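PDB 3QC2: glycosyl hydrolase from Bacteroides ovatus, which is of unknown function but has the five-bladed beta-propeller fold expected of glycosyl hydrolases of its clan. Local coordinates for residues 135-140 against 182-187; 124-129 against 154-159; 191-196 against 253-258; 201-206 against 223-228. All coordinates share one frame; numbering follows the deposited sequence.

Contact 1 of 4, residues 135-140 against 182-187; sequences VMMYTQ and GSILTE
The peptide group after Gly182 is the flat group of this contact, and its O is met by Met137 CB at 3.6 Å; Met137 also packs on Leu148 and Val150 of strand 146-153. Consistent with the propeller fold of this clan, the contact appears to join two blades: strand 134-141 pairs in one sheet and strand 182-189 in the next. Evidence that this is a seam and not a strand pairing is twofold. The segment axes stay 7.4 Å apart at their closest, although their directions differ by 163°, and no backbone bond links them directly. Ile184 makes the link instead. Its chain is extended beyond CG1 (chi2 176°), which carries CD1 across to Val135 CG1 at 3.8 Å and to CG of Met137, a selenomethionine, at 4.0 Å; both neighbours are crossed at about a right angle. Val135 presents CG1 because that branch stands opposite the backbone N; Val135 also touches Leu219. All four residues are buried. One water links the backbones beside them, accepting from Gly182 N at 3.0 Å and giving a weak bond to Met137 O at 2.8 Å.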
loop_
_atom_site.group_PDB
_atom_site.type_symbol
_atom_site.label_atom_id
_atom_site.label_comp_id
_atom_site.label_asym_id
_atom_site.label_seq_id
_atom_site.Cartn_x
_atom_site.Cartn_y
_atom_site.Cartn_z
ATOM N N VAL A 135 -5.349 12.325 0.983
ATOM C CA VAL A 135 -6.207 11.521 0.133
ATOM C C VAL A 135 -5.877 10.041 0.346
ATOM O O VAL A 135 -4.735 9.597 0.095
ATOM C CB VAL A 135 -6.015 11.882 -1.357
ATOM C CG1 VAL A 135 -6.937 11.029 -2.255
ATOM C CG2 VAL A 135 -6.272 13.378 -1.585
HETATM N N MSE A 136 -6.874 9.278 0.801
HETATM C CA MSE A 136 -6.701 7.864 1.051
HETATM C C MSE A 136 -7.347 7.012 -0.007
HETATM O O MSE A 136 -8.530 7.159 -0.290
HETATM C CB MSE A 136 -7.300 7.479 2.396
HETATM C CG MSE A 136 -7.399 5.958 2.617
HETATM SE SE MSE A 136 -8.196 5.514 4.297
HETATM C CE MSE A 136 -6.771 6.064 5.391
HETATM N N MSE A 137 -6.557 6.113 -0.579
HETATM C CA MSE A 137 -7.038 5.126 -1.523
HETATM C C MSE A 137 -7.070 3.830 -0.734
HETATM O O MSE A 137 -6.033 3.402 -0.208
HETATM C CB MSE A 137 -6.080 4.984 -2.693
HETATM C CG MSE A 137 -5.892 6.262 -3.534
HETATM SE SE MSE A 137 -7.538 6.848 -4.397
HETATM C CE MSE A 137 -7.993 5.279 -5.291
ATOM N N TYR A 138 -8.244 3.212 -0.623
ATOM C CA TYR A 138 -8.388 1.949 0.135
ATOM C C TYR A 138 -9.381 1.025 -0.526
ATOM O O TYR A 138 -10.083 1.422 -1.458
ATOM C CB TYR A 138 -8.842 2.233 1.551
ATOM C CG TYR A 138 -10.273 2.723 1.666
ATOM C CD1 TYR A 138 -10.602 4.057 1.396
ATOM C CD2 TYR A 138 -11.294 1.863 2.071
ATOM C CE1 TYR A 138 -11.926 4.524 1.520
ATOM C CE2 TYR A 138 -12.635 2.318 2.192
ATOM C CZ TYR A 138 -12.934 3.649 1.913
ATOM O OH TYR A 138 -14.214 4.100 2.031
ATOM N N THR A 139 -9.462 -0.201 -0.017
ATOM C CA THR A 139 -10.358 -1.191 -0.546
ATOM C C THR A 139 -11.614 -1.352 0.301
ATOM O O THR A 139 -11.534 -1.542 1.517
ATOM C CB THR A 139 -9.689 -2.596 -0.611
ATOM O OG1 THR A 139 -8.433 -2.520 -1.299
ATOM C CG2 THR A 139 -10.624 -3.600 -1.316
ATOM N N GLN A 140 -12.770 -1.280 -0.354
ATOM C CA GLN A 140 -14.057 -1.537 0.285
ATOM C C GLN A 140 -14.320 -3.028 0.106
ATOM O O GLN A 140 -14.180 -3.551 -1.010
ATOM C CB GLN A 140 -15.171 -0.710 -0.369
ATOM C CG GLN A 140 -15.032 0.788 -0.136
ATOM C CD GLN A 140 -16.142 1.585 -0.762
ATOM O OE1 GLN A 140 -16.464 1.412 -1.951
ATOM N NE2 GLN A 140 -16.728 2.486 0.014
ATOM N N GLY A 182 -4.299 1.549 -4.964
ATOM C CA GLY A 182 -4.064 2.756 -5.762
ATOM C C GLY A 182 -2.873 3.585 -5.273
ATOM O O GLY A 182 -2.875 4.073 -4.142
ATOM N N SER A 183 -1.872 3.761 -6.148
ATOM C CA SER A 183 -0.661 4.538 -5.831
ATOM C C SER A 183 -0.637 5.878 -6.574
ATOM O O SER A 183 -0.200 5.957 -7.724
ATOM C CB SER A 183 0.581 3.733 -6.188
ATOM O OG SER A 183 0.597 2.525 -5.471
ATOM N N ILE A 184 -1.089 6.935 -5.903
ATOM C CA ILE A 184 -1.134 8.265 -6.517
ATOM C C ILE A 184 0.272 8.785 -6.782
ATOM O O ILE A 184 1.205 8.504 -6.013
ATOM C CB ILE A 184 -1.907 9.279 -5.641
ATOM C CG1 ILE A 184 -3.363 8.842 -5.476
ATOM C CG2 ILE A 184 -1.861 10.680 -6.260
ATOM C CD1 ILE A 184 -4.165 9.739 -4.552
ATOM N N LEU A 185 0.423 9.533 -7.873
ATOM C CA LEU A 185 1.716 10.099 -8.241
ATOM C C LEU A 185 2.058 11.269 -7.329
ATOM O O LEU A 185 1.226 12.147 -7.096
ATOM C CB LEU A 185 1.708 10.564 -9.688
ATOM C CG LEU A 185 3.047 11.060 -10.239
ATOM C CD1 LEU A 185 4.102 9.942 -10.225
ATOM C CD2 LEU A 185 2.851 11.575 -11.614
ATOM N N THR A 186 3.296 11.271 -6.832
ATOM C CA THR A 186 3.780 12.288 -5.944
ATOM C C THR A 186 5.181 12.720 -6.329
ATOM O O THR A 186 5.839 12.068 -7.135
ATOM C CB THR A 186 3.851 11.767 -4.487
ATOM O OG1 THR A 186 4.815 10.706 -4.401
ATOM C CG2 THR A 186 2.493 11.264 -4.023
ATOM N N GLU A 187 5.626 13.832 -5.733
ATOM C CA GLU A 187 6.969 14.365 -5.932
ATOM C C GLU A 187 7.447 15.050 -4.645
ATOM O O GLU A 187 6.650 15.613 -3.896
ATOM C CB GLU A 187 7.002 15.369 -7.088
ATOM C CG GLU A 187 8.432 15.934 -7.369
ATOM C CD GLU A 187 8.500 16.919 -8.535
ATOM O OE1 GLU A 187 7.435 17.417 -8.986
ATOM O OE2 GLU A 187 9.638 17.203 -8.990
HETATM O O HOH W 1 -5.406 1.464 -2.146
#

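Contact 2 of 4, residues 124-129 against 154-159; sequences PRIAVT and RNLKDW
Ile126 reaches Leu156 and Trp159 through two torsions: chi1 of -63° sets CG1 opposite the carbonyl carbon, and chi2 of 179° stretches the chain straight to CD1. Both close contacts are made by that methyl. It lies 3.9 Å from Trp159 CH2, approaching the indole at a slant, and 4.1 Å from Leu156 CD2. The segments belong to one four-stranded propeller blade, Ile126 on strand 120-128 and its partners in the turn joining strands 146-153 and 160-164, so the methyl bridges the blade from its first strand to the turn between its last two. The turn has its own internal brace, an Asx turn. Asn155 OD1 accepts from Lys157 N at 2.8 Å, with the donor well above the carbonyl plane, and from Asp158 N at 2.9 Å, in the plane and on a lone pair. The amide's other end, ND2, donates to Asp158 OD2 at 3.1 Å, meeting the carboxylate from above its plane. A weak bond from Trp159 NE1 to Leu156 O, 3.1 Å, adds to the hold on the indole. Leu68 of the neighbouring sheet touches both Ile126 and Trp159, and Leu156 lies on Val66 there. The chemistry thus divides: polar bonds shape the turn from within, whereas its link to strand 120-128 is apolar, and so probably rests on shape and burial.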
loop_
_atom_site.group_PDB
_atom_site.type_symbol
_atom_site.label_atom_id
_atom_site.label_comp_id
_atom_site.label_asym_id
_atom_site.label_seq_id
_atom_site.Cartn_x
_atom_site.Cartn_y
_atom_site.Cartn_z
ATOM N N PRO A 124 -4.897 0.665 3.104
ATOM C CA PRO A 124 -4.863 2.053 2.763
ATOM C C PRO A 124 -3.514 2.537 2.211
ATOM O O PRO A 124 -2.447 1.996 2.547
ATOM C CB PRO A 124 -5.138 2.746 4.113
ATOM C CG PRO A 124 -4.634 1.837 5.096
ATOM C CD PRO A 124 -4.912 0.462 4.557
ATOM N N ARG A 125 -3.599 3.545 1.368
ATOM C CA ARG A 125 -2.461 4.244 0.815
ATOM C C ARG A 125 -2.844 5.716 0.921
ATOM O O ARG A 125 -3.945 6.101 0.511
ATOM C CB ARG A 125 -2.211 3.833 -0.627
ATOM C CG ARG A 125 -1.650 2.423 -0.754
ATOM C CD ARG A 125 -1.821 1.884 -2.136
ATOM N NE ARG A 125 -1.271 0.539 -2.281
ATOM C CZ ARG A 125 -1.852 -0.580 -1.851
ATOM N NH1 ARG A 125 -3.017 -0.547 -1.201
ATOM N NH2 ARG A 125 -1.249 -1.747 -2.056
ATOM N N ILE A 126 -1.957 6.524 1.508
ATOM C CA ILE A 126 -2.225 7.933 1.722
ATOM C C ILE A 126 -1.175 8.839 1.083
ATOM O O ILE A 126 0.024 8.611 1.221
ATOM C CB ILE A 126 -2.304 8.262 3.249
ATOM C CG1 ILE A 126 -3.486 7.506 3.907
ATOM C CG2 ILE A 126 -2.445 9.781 3.478
ATOM C CD1 ILE A 126 -3.629 7.761 5.435
ATOM N N ALA A 127 -1.654 9.853 0.369
ATOM C CA ALA A 127 -0.821 10.867 -0.231
ATOM C C ALA A 127 -1.431 12.202 0.193
ATOM O O ALA A 127 -2.625 12.265 0.529
ATOM C CB ALA A 127 -0.803 10.728 -1.733
ATOM N N VAL A 128 -0.622 13.258 0.204
ATOM C CA VAL A 128 -1.095 14.582 0.629
ATOM C C VAL A 128 -0.857 15.630 -0.438
ATOM O O VAL A 128 0.164 15.623 -1.096
ATOM C CB VAL A 128 -0.396 15.046 1.952
ATOM C CG1 VAL A 128 1.109 15.188 1.758
ATOM C CG2 VAL A 128 -1.024 16.385 2.468
ATOM N N THR A 129 -1.821 16.539 -0.596
ATOM C CA THR A 129 -1.702 17.622 -1.563
ATOM C C THR A 129 -0.788 18.706 -1.015
ATOM O O THR A 129 -0.390 18.668 0.149
ATOM C CB THR A 129 -3.087 18.290 -1.885
ATOM O OG1 THR A 129 -3.619 18.934 -0.705
ATOM C CG2 THR A 129 -4.072 17.270 -2.413
ATOM N N ARG A 154 -8.116 16.162 6.697
ATOM C CA ARG A 154 -7.111 17.204 6.952
ATOM C C ARG A 154 -6.326 16.961 8.248
ATOM O O ARG A 154 -5.266 17.557 8.433
ATOM C CB ARG A 154 -7.739 18.596 6.905
ATOM C CG ARG A 154 -8.147 18.943 5.478
ATOM C CD ARG A 154 -8.638 20.342 5.279
ATOM N NE ARG A 154 -8.956 20.528 3.855
ATOM C CZ ARG A 154 -8.074 20.887 2.903
ATOM N NH1 ARG A 154 -6.779 21.140 3.201
ATOM N NH2 ARG A 154 -8.487 21.000 1.638
ATOM N N ASN A 155 -6.835 16.069 9.121
ATOM C CA ASN A 155 -6.158 15.730 10.388
ATOM C C ASN A 155 -5.877 14.219 10.548
ATOM O O ASN A 155 -5.444 13.780 11.619
ATOM C CB ASN A 155 -6.983 16.229 11.587
ATOM C CG ASN A 155 -8.307 15.486 11.744
ATOM O OD1 ASN A 155 -8.591 14.523 11.013
ATOM N ND2 ASN A 155 -9.123 15.924 12.702
ATOM N N LEU A 156 -6.147 13.437 9.490
ATOM C CA LEU A 156 -5.930 11.964 9.478
ATOM C C LEU A 156 -6.812 11.163 10.498
ATOM O O LEU A 156 -6.574 9.961 10.711
ATOM C CB LEU A 156 -4.434 11.625 9.661
ATOM C CG LEU A 156 -3.490 12.156 8.561
ATOM C CD1 LEU A 156 -2.048 12.057 8.994
ATOM C CD2 LEU A 156 -3.703 11.425 7.214
ATOM N N LYS A 157 -7.820 11.829 11.100
ATOM C CA LYS A 157 -8.759 11.171 12.058
ATOM C C LYS A 157 -10.226 11.280 11.606
ATOM O O LYS A 157 -10.970 10.291 11.651
ATOM C CB LYS A 157 -8.601 11.737 13.481
ATOM C CG LYS A 157 -7.292 11.298 14.192
ATOM C CD LYS A 157 -7.308 11.659 15.706
ATOM C CE LYS A 157 -6.091 11.076 16.433
ATOM N NZ LYS A 157 -6.050 11.412 17.897
ATOM N N ASP A 158 -10.634 12.480 11.181
ATOM C CA ASP A 158 -12.001 12.727 10.709
ATOM C C ASP A 158 -12.029 12.608 9.194
ATOM O O ASP A 158 -11.695 13.558 8.480
ATOM C CB ASP A 158 -12.456 14.110 11.151
ATOM C CG ASP A 158 -12.426 14.273 12.662
ATOM O OD1 ASP A 158 -12.720 13.283 13.387
ATOM O OD2 ASP A 158 -12.115 15.386 13.129
ATOM N N TRP A 159 -12.440 11.436 8.709
ATOM C CA TRP A 159 -12.455 11.139 7.262
ATOM C C TRP A 159 -13.805 11.308 6.605
ATOM O O TRP A 159 -14.844 11.062 7.226
ATOM C CB TRP A 159 -11.974 9.713 7.033
ATOM C CG TRP A 159 -10.581 9.528 7.427
ATOM C CD1 TRP A 159 -10.123 9.160 8.649
ATOM C CD2 TRP A 159 -9.428 9.729 6.603
ATOM N NE1 TRP A 159 -8.743 9.102 8.639
ATOM C CE2 TRP A 159 -8.295 9.450 7.393
ATOM C CE3 TRP A 159 -9.244 10.112 5.267
ATOM C CZ2 TRP A 159 -6.993 9.545 6.896
ATOM C CZ3 TRP A 159 -7.950 10.201 4.773
ATOM C CH2 TRP A 159 -6.841 9.919 5.589
#

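Contact 3 of 4, residues 191-196 against 253-258; sequences GKQVIK and PAIYTP
Lys196 leaves its strand toward Tyr256, with CG opposite the backbone N, and from CB outward its chain runs extended onto the phenol ring. CB and CG meet nothing within 4.2 Å in the other segment and serve as the extended stem. CD then settles at the root of the tyrosine, 3.7 Å from Tyr256 CG. CE comes over the middle of the ring face, 3.6 Å from the centroid and only 8° off the normal, a CH-pi contact in which it is nearly equidistant from the ring carbons. A bend at the last torsion follows, and NZ ends 4.5 Å from the same centroid, 9° off the normal, within cation-pi geometry. The ammonium has a stronger partner in the carboxylate of Glu187, a salt bridge, to which the ring probably only adds. Gln193 makes the second bridge. Its extended chain brings NE2 to 3.6 Å from Ile255 CG1, the two side chains crossing at about a right angle. NE2 is bonded to Thr186 OG1 and also to a water at 3.0 Å; that water donates to Pro253 O at 2.7 Å. The touching parts of the segments run 73° apart. Both strands pair with strand 182-189, 192-198 antiparallel and 247-257 parallel, the latter probably where two blades meet, and Thr186 and Glu187 of that strand hold the polar ends of Gln193 and Lys196.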
loop_
_atom_site.group_PDB
_atom_site.type_symbol
_atom_site.label_atom_id
_atom_site.label_comp_id
_atom_site.label_asym_id
_atom_site.label_seq_id
_atom_site.Cartn_x
_atom_site.Cartn_y
_atom_site.Cartn_z
ATOM N N GLY A 191 11.715 19.361 0.342
ATOM C CA GLY A 191 11.774 18.359 1.412
ATOM C C GLY A 191 10.443 17.679 1.783
ATOM O O GLY A 191 10.402 16.901 2.741
ATOM N N LYS A 192 9.370 17.953 1.015
ATOM C CA LYS A 192 8.019 17.409 1.305
ATOM C C LYS A 192 7.446 16.631 0.127
ATOM O O LYS A 192 7.398 17.147 -0.991
ATOM C CB LYS A 192 7.053 18.552 1.641
ATOM C CG LYS A 192 7.422 19.391 2.892
ATOM C CD LYS A 192 7.330 18.581 4.200
ATOM N N GLN A 193 6.991 15.398 0.385
ATOM C CA GLN A 193 6.391 14.560 -0.652
ATOM C C GLN A 193 4.931 14.934 -0.797
ATOM O O GLN A 193 4.132 14.701 0.122
ATOM C CB GLN A 193 6.525 13.072 -0.305
ATOM C CG GLN A 193 6.005 12.118 -1.408
ATOM C CD GLN A 193 6.145 10.634 -1.038
ATOM O OE1 GLN A 193 6.465 10.294 0.093
ATOM N NE2 GLN A 193 5.891 9.757 -2.003
ATOM N N VAL A 194 4.580 15.500 -1.956
ATOM C CA VAL A 194 3.219 15.935 -2.226
ATOM C C VAL A 194 2.670 15.379 -3.547
ATOM O O VAL A 194 3.428 15.023 -4.453
ATOM C CB VAL A 194 3.128 17.503 -2.281
ATOM C CG1 VAL A 194 3.515 18.130 -0.918
ATOM C CG2 VAL A 194 3.997 18.060 -3.399
ATOM N N ILE A 195 1.338 15.334 -3.639
ATOM C CA ILE A 195 0.642 14.878 -4.836
ATOM C C ILE A 195 1.004 15.799 -5.993
ATOM O O ILE A 195 0.886 17.019 -5.886
ATOM C CB ILE A 195 -0.905 14.874 -4.620
ATOM C CG1 ILE A 195 -1.298 13.795 -3.586
ATOM C CG2 ILE A 195 -1.627 14.607 -5.917
ATOM C CD1 ILE A 195 -2.774 13.841 -3.154
ATOM N N LYS A 196 1.455 15.205 -7.093
ATOM C CA LYS A 196 1.892 15.949 -8.254
ATOM C C LYS A 196 1.001 15.732 -9.452
ATOM O O LYS A 196 0.561 14.603 -9.714
ATOM C CB LYS A 196 3.312 15.506 -8.646
ATOM C CG LYS A 196 3.827 16.182 -9.959
ATOM C CD LYS A 196 5.131 15.628 -10.444
ATOM C CE LYS A 196 5.567 16.341 -11.735
ATOM N NZ LYS A 196 5.730 17.820 -11.548
ATOM N N PRO A 253 2.569 5.166 -2.710
ATOM C CA PRO A 253 2.429 6.153 -3.777
ATOM C C PRO A 253 3.665 6.219 -4.677
ATOM O O PRO A 253 4.788 6.047 -4.192
ATOM C CB PRO A 253 2.249 7.474 -3.009
ATOM C CG PRO A 253 1.583 7.089 -1.770
ATOM C CD PRO A 253 2.142 5.718 -1.409
ATOM N N ALA A 254 3.445 6.442 -5.975
ATOM C CA ALA A 254 4.536 6.537 -6.951
ATOM C C ALA A 254 5.268 7.874 -6.759
ATOM O O ALA A 254 4.647 8.865 -6.375
ATOM C CB ALA A 254 3.989 6.418 -8.370
ATOM N N ILE A 255 6.586 7.881 -7.026
ATOM C CA ILE A 255 7.433 9.080 -6.843
ATOM C C ILE A 255 8.113 9.549 -8.146
ATOM O O ILE A 255 8.898 8.816 -8.761
ATOM C CB ILE A 255 8.577 8.852 -5.781
ATOM C CG1 ILE A 255 8.025 8.284 -4.471
ATOM C CG2 ILE A 255 9.324 10.145 -5.511
ATOM C CD1 ILE A 255 7.638 6.843 -4.545
ATOM N N TYR A 256 7.802 10.786 -8.533
ATOM C CA TYR A 256 8.396 11.434 -9.679
ATOM C C TYR A 256 9.774 11.937 -9.246
ATOM O O TYR A 256 9.884 12.720 -8.296
ATOM C CB TYR A 256 7.506 12.620 -10.108
ATOM C CG TYR A 256 8.016 13.466 -11.260
ATOM C CD1 TYR A 256 8.970 14.452 -11.049
ATOM C CD2 TYR A 256 7.496 13.317 -12.547
ATOM C CE1 TYR A 256 9.436 15.267 -12.112
ATOM C CE2 TYR A 256 7.946 14.116 -13.611
ATOM C CZ TYR A 256 8.921 15.092 -13.380
ATOM O OH TYR A 256 9.377 15.884 -14.410
ATOM N N THR A 257 10.822 11.461 -9.928
ATOM C CA THR A 257 12.208 11.864 -9.634
ATOM C C THR A 257 12.867 12.356 -10.920
ATOM O O THR A 257 12.269 12.254 -12.001
ATOM C CB THR A 257 13.054 10.670 -9.088
ATOM O OG1 THR A 257 13.331 9.749 -10.156
ATOM C CG2 THR A 257 12.328 9.951 -7.939
ATOM N N PRO A 258 14.091 12.920 -10.811
ATOM C CA PRO A 258 14.839 13.353 -12.003
ATOM C C PRO A 258 15.089 12.244 -13.034
ATOM O O PRO A 258 15.017 12.510 -14.221
ATOM C CB PRO A 258 16.165 13.859 -11.413
ATOM C CG PRO A 258 15.777 14.432 -10.103
ATOM C CD PRO A 258 14.657 13.517 -9.579
HETATM O O HOH W 2 5.946 6.785 -1.876
#

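Contact 4 of 4, residues 201-206 against 223-228; sequences KYFMYW and TPIVNI
Ile225, Phe203 and Trp206 bury nearly equal areas here, about 30 Å² each, and with Pro224 they form two separate apolar touches. In the first, Ile225 CD1 comes to 3.7 Å from Phe203 CE2, the side chains crossing at about a right angle. Phe203 extends to it because its ring stands opposite the backbone N (chi1 -172°), while Ile225 is straight through CG1. The ring is also held from its own strand: Phe203 CE1 sits 3.5 Å above the plane of the Tyr205 ring, over its centre, so that an edge of the phenylalanine rests on a face of the tyrosine. In the second touch, Trp206 CZ2 lies 4.4 Å from Pro224 CB, a looser approach. The indole has closer company: it stacks with Phe212, meets Phe166 at a slant, and donates weakly from NE1 to Ala213 O. Strands 201-206, 212-216 and 222-224 pair in succession as an antiparallel meander, the usual topology of a propeller blade, which puts the contact across the middle strand. Ala213 of that strand is touched by both Phe203 and Ile225, evidence that the two large side chains close over its small one. The Phe203-Ile225 touch lies on one face of the sheet and the Trp206-Pro224 touch on the other. Carbon meets carbon at both points, with no polar bond between the segments; the backbone pairing with strand 212-216 supplies the directional hold.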
loop_
_atom_site.group_PDB
_atom_site.type_symbol
_atom_site.label_atom_id
_atom_site.label_comp_id
_atom_site.label_asym_id
_atom_site.label_seq_id
_atom_site.Cartn_x
_atom_site.Cartn_y
_atom_site.Cartn_z
ATOM N N LYS A 201 -3.530 16.978 -15.118
ATOM C CA LYS A 201 -4.402 16.168 -14.251
ATOM C C LYS A 201 -3.632 15.411 -13.176
ATOM O O LYS A 201 -2.422 15.242 -13.264
ATOM C CB LYS A 201 -5.178 15.138 -15.093
ATOM C CG LYS A 201 -6.176 15.719 -16.073
ATOM C CD LYS A 201 -6.843 14.601 -16.894
ATOM C CE LYS A 201 -7.839 15.160 -17.935
ATOM N NZ LYS A 201 -8.961 15.940 -17.288
ATOM N N TYR A 202 -4.357 14.962 -12.155
ATOM C CA TYR A 202 -3.779 14.129 -11.123
ATOM C C TYR A 202 -3.629 12.733 -11.751
ATOM O O TYR A 202 -4.395 12.383 -12.661
ATOM C CB TYR A 202 -4.667 14.099 -9.873
ATOM C CG TYR A 202 -4.796 15.460 -9.176
ATOM C CD1 TYR A 202 -3.744 15.970 -8.413
ATOM C CD2 TYR A 202 -5.973 16.225 -9.278
ATOM C CE1 TYR A 202 -3.843 17.213 -7.766
ATOM C CE2 TYR A 202 -6.092 17.476 -8.630
ATOM C CZ TYR A 202 -5.019 17.965 -7.874
ATOM O OH TYR A 202 -5.109 19.199 -7.228
ATOM N N PHE A 203 -2.651 11.951 -11.279
ATOM C CA PHE A 203 -2.368 10.625 -11.857
ATOM C C PHE A 203 -2.195 9.545 -10.790
ATOM O O PHE A 203 -1.688 9.804 -9.695
ATOM C CB PHE A 203 -1.105 10.695 -12.731
ATOM C CG PHE A 203 -0.843 9.448 -13.526
ATOM C CD1 PHE A 203 -0.087 8.424 -13.001
ATOM C CD2 PHE A 203 -1.355 9.310 -14.817
ATOM C CE1 PHE A 203 0.153 7.236 -13.745
ATOM C CE2 PHE A 203 -1.121 8.131 -15.569
ATOM C CZ PHE A 203 -0.366 7.099 -15.024
HETATM N N MSE A 204 -2.590 8.322 -11.144
HETATM C CA MSE A 204 -2.521 7.200 -10.251
HETATM C C MSE A 204 -2.251 5.883 -10.988
HETATM O O MSE A 204 -2.806 5.643 -12.057
HETATM C CB MSE A 204 -3.872 7.081 -9.505
HETATM C CG MSE A 204 -4.035 5.857 -8.669
HETATM SE SE MSE A 204 -5.733 5.795 -7.732
HETATM C CE MSE A 204 -6.983 5.542 -9.210
ATOM N N TYR A 205 -1.383 5.050 -10.397
ATOM C CA TYR A 205 -1.155 3.701 -10.865
ATOM C C TYR A 205 -1.994 2.861 -9.931
ATOM O O TYR A 205 -2.048 3.146 -8.735
ATOM C CB TYR A 205 0.299 3.277 -10.709
ATOM C CG TYR A 205 1.270 4.050 -11.513
ATOM C CD1 TYR A 205 1.546 3.695 -12.816
ATOM C CD2 TYR A 205 1.953 5.138 -10.967
ATOM C CE1 TYR A 205 2.461 4.403 -13.569
ATOM C CE2 TYR A 205 2.874 5.855 -11.718
ATOM C CZ TYR A 205 3.122 5.482 -13.013
ATOM O OH TYR A 205 4.012 6.173 -13.767
ATOM N N TRP A 206 -2.653 1.834 -10.449
ATOM C CA TRP A 206 -3.478 0.977 -9.599
ATOM C C TRP A 206 -3.584 -0.432 -10.144
ATOM O O TRP A 206 -3.313 -0.669 -11.331
ATOM C CB TRP A 206 -4.891 1.566 -9.453
ATOM C CG TRP A 206 -5.692 1.566 -10.745
ATOM C CD1 TRP A 206 -5.698 2.532 -11.700
ATOM C CD2 TRP A 206 -6.597 0.556 -11.195
ATOM N NE1 TRP A 206 -6.541 2.188 -12.722
ATOM C CE2 TRP A 206 -7.106 0.978 -12.440
ATOM C CE3 TRP A 206 -7.020 -0.670 -10.673
ATOM C CZ2 TRP A 206 -8.029 0.213 -13.181
ATOM C CZ3 TRP A 206 -7.941 -1.440 -11.415
ATOM C CH2 TRP A 206 -8.429 -0.988 -12.651
ATOM N N THR A 223 -10.809 8.423 -13.515
ATOM C CA THR A 223 -11.141 7.860 -14.816
ATOM C C THR A 223 -9.993 6.932 -15.254
ATOM O O THR A 223 -8.876 7.396 -15.474
ATOM C CB THR A 223 -11.328 8.978 -15.869
ATOM O OG1 THR A 223 -12.308 9.915 -15.406
ATOM C CG2 THR A 223 -11.768 8.397 -17.212
ATOM N N PRO A 224 -10.266 5.612 -15.368
ATOM C CA PRO A 224 -9.193 4.693 -15.779
ATOM C C PRO A 224 -8.711 4.964 -17.191
ATOM O O PRO A 224 -9.490 5.409 -18.037
ATOM C CB PRO A 224 -9.864 3.297 -15.718
ATOM C CG PRO A 224 -11.139 3.485 -15.024
ATOM C CD PRO A 224 -11.548 4.911 -15.190
ATOM N N ILE A 225 -7.425 4.722 -17.438
ATOM C CA ILE A 225 -6.848 4.893 -18.766
ATOM C C ILE A 225 -7.269 3.684 -19.549
ATOM O O ILE A 225 -7.068 2.547 -19.114
ATOM C CB ILE A 225 -5.326 5.054 -18.706
ATOM C CG1 ILE A 225 -5.000 6.385 -18.008
ATOM C CG2 ILE A 225 -4.714 5.032 -20.113
ATOM C CD1 ILE A 225 -3.541 6.688 -17.898
ATOM N N VAL A 226 -7.879 3.920 -20.694
ATOM C CA VAL A 226 -8.430 2.838 -21.481
ATOM C C VAL A 226 -7.904 2.790 -22.907
ATOM O O VAL A 226 -7.372 3.761 -23.422
ATOM C CB VAL A 226 -10.001 2.923 -21.501
ATOM C CG1 VAL A 226 -10.550 2.809 -20.089
ATOM C CG2 VAL A 226 -10.469 4.224 -22.149
ATOM N N ASN A 227 -8.063 1.624 -23.520
ATOM C CA ASN A 227 -7.659 1.381 -24.890
ATOM C C ASN A 227 -8.692 1.939 -25.870
ATOM O O ASN A 227 -9.734 2.470 -25.457
ATOM C CB ASN A 227 -7.502 -0.132 -25.119
ATOM C CG ASN A 227 -6.313 -0.725 -24.367
ATOM O OD1 ASN A 227 -5.198 -0.233 -24.472
ATOM N ND2 ASN A 227 -6.551 -1.805 -23.635
ATOM N N ILE A 228 -8.404 1.808 -27.165
ATOM C CA ILE A 228 -9.312 2.268 -28.229
ATOM C C ILE A 228 -10.710 1.647 -28.061
ATOM O O ILE A 228 -11.717 2.329 -28.250
ATOM C CB ILE A 228 -8.771 1.901 -29.656
ATOM C CG1 ILE A 228 -7.394 2.542 -29.913
ATOM C CG2 ILE A 228 -9.763 2.357 -30.752
ATOM C CD1 ILE A 228 -6.691 2.033 -31.185
#

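How the contacts relate
Contact 1 lies deepest, about 8 Å from the chain centre to the contact centre, and contacts 2 and 4 are also buried; contact 3 is partly exposed and is where charge and ring chemistry enter. Strand 120-128 of contact 2 bonds to strand 134-141 of contact 1, with Val135 N 2.8 Å from Ala127 O. Contacts 1, 3 and 4 share strand 182-189 or its neighbours: it pairs with 192-198 and 201-206 and, in parallel, with 247-257. Contacts 1 and 3 probably both bridge blades, whereas contacts 2 and 4 act across single blades through carbon alone. Contacts 1 and 3 each add a water bridge, and contacts 2 and 4 do not touch.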